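Local coordinates for aspartate aminotransferase (Rhodobacter sphaeroides, PDB 3NRA), which probably transfers the amino group of L-aspartate to 2-oxoglutarate with the help of pyridoxal 5'-phosphate, at residues P98-D103 with G267-I272. Sequence-based numbering, arbitrary orientation. Where two conformers were deposited one is given.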
ATOM      1  N   PRO B  98     -21.300  15.930   7.839  1.00 17.37           N
ATOM      2  CA  PRO B  98     -20.896  16.117   6.448  1.00 18.03           C
ATOM      3  C   PRO B  98     -19.573  15.439   6.066  1.00 16.99           C
ATOM      4  O   PRO B  98     -18.675  15.309   6.902  1.00 17.25           O
ATOM      5  CB  PRO B  98     -20.752  17.657   6.334  1.00 18.50           C
ATOM      6  CG  PRO B  98     -21.697  18.166   7.258  1.00 18.74           C
ATOM      7  CD  PRO B  98     -21.663  17.220   8.447  1.00 18.11           C
ATOM      8  N   VAL B  99     -19.497  14.998   4.816  1.00 16.35           N
ATOM      9  CA  VAL B  99     -18.296  14.450   4.236  1.00 15.88           C
ATOM     10  C   VAL B  99     -18.062  15.167   2.901  1.00 16.46           C
ATOM     11  O   VAL B  99     -18.993  15.319   2.087  1.00 16.76           O
ATOM     12  CB  VAL B  99     -18.425  12.899   4.010  1.00 15.50           C
ATOM     13  CG1 VAL B  99     -17.241  12.376   3.274  1.00 13.81           C
ATOM     14  CG2 VAL B  99     -18.561  12.172   5.360  1.00 15.24           C
ATOM     15  N   ASP B 100     -16.837  15.609   2.696  1.00 18.29           N
ATOM     16  CA  ASP B 100     -16.449  16.336   1.511  1.00 19.84           C
ATOM     17  C   ASP B 100     -15.750  15.380   0.515  1.00 18.83           C
ATOM     18  O   ASP B 100     -14.587  15.039   0.702  1.00 18.71           O
ATOM     19  CB  ASP B 100     -15.518  17.470   1.937  1.00 20.96           C
ATOM     20  CG  ASP B 100     -14.987  18.288   0.767  1.00 24.65           C
ATOM     21  OD1 ASP B 100     -15.261  17.961  -0.405  1.00 27.38           O
ATOM     22  OD2 ASP B 100     -14.264  19.264   1.046  1.00 30.72           O
ATOM     23  N   ALA B 101     -16.461  14.977  -0.544  1.00 17.89           N
ATOM     24  CA  ALA B 101     -15.898  14.064  -1.578  1.00 18.42           C
ATOM     25  C   ALA B 101     -14.595  14.562  -2.229  1.00 18.56           C
ATOM     26  O   ALA B 101     -13.697  13.757  -2.534  1.00 18.48           O
ATOM     27  CB  ALA B 101     -16.931  13.804  -2.684  1.00 18.22           C
ATOM     28  N   ARG B 102     -14.514  15.873  -2.444  1.00 18.79           N
ATOM     29  CA  ARG B 102     -13.459  16.424  -3.266  0.55 19.25           C
ATOM     30  C   ARG B 102     -12.153  16.564  -2.486  1.00 18.83           C
ATOM     31  O   ARG B 102     -11.137  16.065  -2.920  1.00 18.70           O
ATOM     32  CB  ARG B 102     -13.911  17.763  -3.896  0.55 19.74           C
ATOM     33  CG  ARG B 102     -15.190  17.645  -4.802  0.55 21.26           C
ATOM     34  CD  ARG B 102     -15.165  16.357  -5.663  0.55 20.32           C
ATOM     35  NE  ARG B 102     -16.251  16.232  -6.634  0.55 21.07           N
ATOM     36  CZ  ARG B 102     -16.313  16.860  -7.817  0.55 21.53           C
ATOM     37  NH1 ARG B 102     -15.410  17.789  -8.157  0.55 21.37           N
ATOM     38  NH2 ARG B 102     -17.325  16.583  -8.653  0.55 20.05           N
ATOM     39  N   ASP B 103     -12.202  17.213  -1.323  1.00 18.92           N
ATOM     40  CA  ASP B 103     -10.992  17.493  -0.542  1.00 19.19           C
ATOM     41  C   ASP B 103     -10.927  16.813   0.833  1.00 18.02           C
ATOM     42  O   ASP B 103      -9.913  16.936   1.528  1.00 17.62           O
ATOM     43  CB  ASP B 103     -10.836  19.004  -0.365  1.00 20.89           C
ATOM     44  CG  ASP B 103     -10.860  19.758  -1.692  1.00 23.44           C
ATOM     45  OD1 ASP B 103     -10.287  19.245  -2.671  1.00 29.67           O
ATOM     46  OD2 ASP B 103     -11.439  20.859  -1.746  1.00 26.00           O
ATOM     47  N   GLY B 267     -12.474  13.509   6.671  1.00 13.97           N
ATOM     48  CA  GLY B 267     -12.347  14.526   7.681  1.00 15.27           C
ATOM     49  C   GLY B 267     -11.400  15.606   7.238  1.00 16.63           C
ATOM     50  O   GLY B 267     -11.535  16.133   6.132  1.00 16.19           O
ATOM     51  N   SER B 268     -10.437  15.940   8.117  1.00 17.50           N
ATOM     52  CA  SER B 268      -9.640  17.151   7.991  1.00 17.77           C
ATOM     53  C   SER B 268      -9.036  17.342   6.601  1.00 18.03           C
ATOM     54  O   SER B 268      -8.286  16.476   6.131  1.00 17.93           O
ATOM     55  CB  SER B 268      -8.498  17.116   8.994  1.00 17.75           C
ATOM     56  OG  SER B 268      -7.674  18.250   8.818  1.00 17.95           O
ATOM     57  N   ARG B 269      -9.315  18.487   5.981  1.00 17.95           N
ATOM     58  CA  ARG B 269      -8.796  18.715   4.662  0.50 19.33           C
ATOM     59  C   ARG B 269      -7.254  18.834   4.637  1.00 19.75           C
ATOM     60  O   ARG B 269      -6.629  18.288   3.732  1.00 19.42           O
ATOM     61  CB  ARG B 269      -9.489  19.902   3.996  0.50 20.25           C
ATOM     62  CG  ARG B 269     -10.929  19.557   3.585  0.50 21.44           C
ATOM     63  CD  ARG B 269     -11.646  20.726   3.015  0.50 24.17           C
ATOM     64  NE  ARG B 269     -12.190  21.560   4.058  0.50 27.26           N
ATOM     65  CZ  ARG B 269     -13.363  21.352   4.639  0.50 27.12           C
ATOM     66  NH1 ARG B 269     -14.116  20.314   4.273  0.50 25.99           N
ATOM     67  NH2 ARG B 269     -13.776  22.170   5.590  0.50 27.47           N
ATOM     68  N   ALA B 270      -6.659  19.513   5.627  1.00 19.69           N
ATOM     69  CA  ALA B 270      -5.217  19.633   5.697  1.00 20.18           C
ATOM     70  C   ALA B 270      -4.567  18.242   5.840  1.00 19.68           C
ATOM     71  O   ALA B 270      -3.610  17.937   5.160  1.00 20.15           O
ATOM     72  CB  ALA B 270      -4.791  20.565   6.874  1.00 19.97           C
ATOM     73  N   ILE B 271      -5.126  17.391   6.687  1.00 18.86           N
ATOM     74  CA  ILE B 271      -4.512  16.101   6.929  1.00 18.18           C
ATOM     75  C   ILE B 271      -4.736  15.146   5.736  1.00 17.63           C
ATOM     76  O   ILE B 271      -3.819  14.451   5.319  1.00 16.90           O
ATOM     77  CB  ILE B 271      -5.012  15.452   8.240  1.00 18.35           C
ATOM     78  CG1 ILE B 271      -4.630  16.337   9.458  1.00 17.60           C
ATOM     79  CG2 ILE B 271      -4.420  14.053   8.369  1.00 15.59           C
ATOM     80  CD1 ILE B 271      -5.295  15.907  10.788  1.00 16.49           C
ATOM     81  N   ILE B 272      -5.950  15.143   5.203  1.00 17.75           N
ATOM     82  CA  ILE B 272      -6.282  14.354   4.021  1.00 17.44           C
ATOM     83  C   ILE B 272      -5.402  14.770   2.821  1.00 17.58           C
ATOM     84  O   ILE B 272      -4.894  13.923   2.124  1.00 16.21           O
ATOM     85  CB  ILE B 272      -7.785  14.483   3.666  1.00 18.05           C
ATOM     86  CG1 ILE B 272      -8.648  13.765   4.726  1.00 18.31           C
ATOM     87  CG2 ILE B 272      -8.067  13.947   2.253  1.00 15.93           C
ATOM     88  CD1 ILE B 272      -8.851  12.351   4.475  1.00 19.53           C
TER
HETATM   89  O   HOH W   1     -14.896  14.888   4.693  1.00 19.72           O
HETATM   90  O   HOH W   2      -7.623  18.144   1.145  1.00 24.40           O
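At the edge of the large mixed sheet of this class I aminotransferase, the Asx turn at Asp100, in the loop 98-103 that leads into strand 105-108, meets the first turn of helix 269-282, where Asp100 and Asp103 lie against Arg269. The carboxylate of Asp100 is divided between two tasks. Asp100 OD1 accepts a bond from Arg102 N at 3.0 Å, approached from above, tilted out of the carboxylate plane, with a weaker bond from Asp103 N; Asp100 OD2 faces Arg269 NH1 at 3.4 Å, a weak salt-bridge bond (N-H...O 137°) that depends on one of two modelled arginine conformers. The carboxylate and guanidinium planes are 48° apart, and the stronger partner of Arg269 is Glu243, reached through NH2. In this conformer a bend at chi3 (-83°) brings the guanidinium round to Asp100, while the aliphatic part of the arginine stays alongside Asp103: Arg269 CD is 3.9 Å from Asp103 CB, and Arg269 CG is 3.5 Å from Asp103 O. Asp103 O also touches Ile272 CG2 at 3.6 Å and accepts from a water at 2.6 Å that also donates to Arg269 O. A second water accepts from Asp100 N and, weakly, from Gly267 N. Ser268 caps the helix, its OG accepting a weak bond from Ile271 N. Beside it Gly267 bonds through its backbone to Gly104, where strand 105-108 begins its antiparallel pairing with strand 263-267 in the seven-stranded sheet of the fold-type I PLP-dependent large domain.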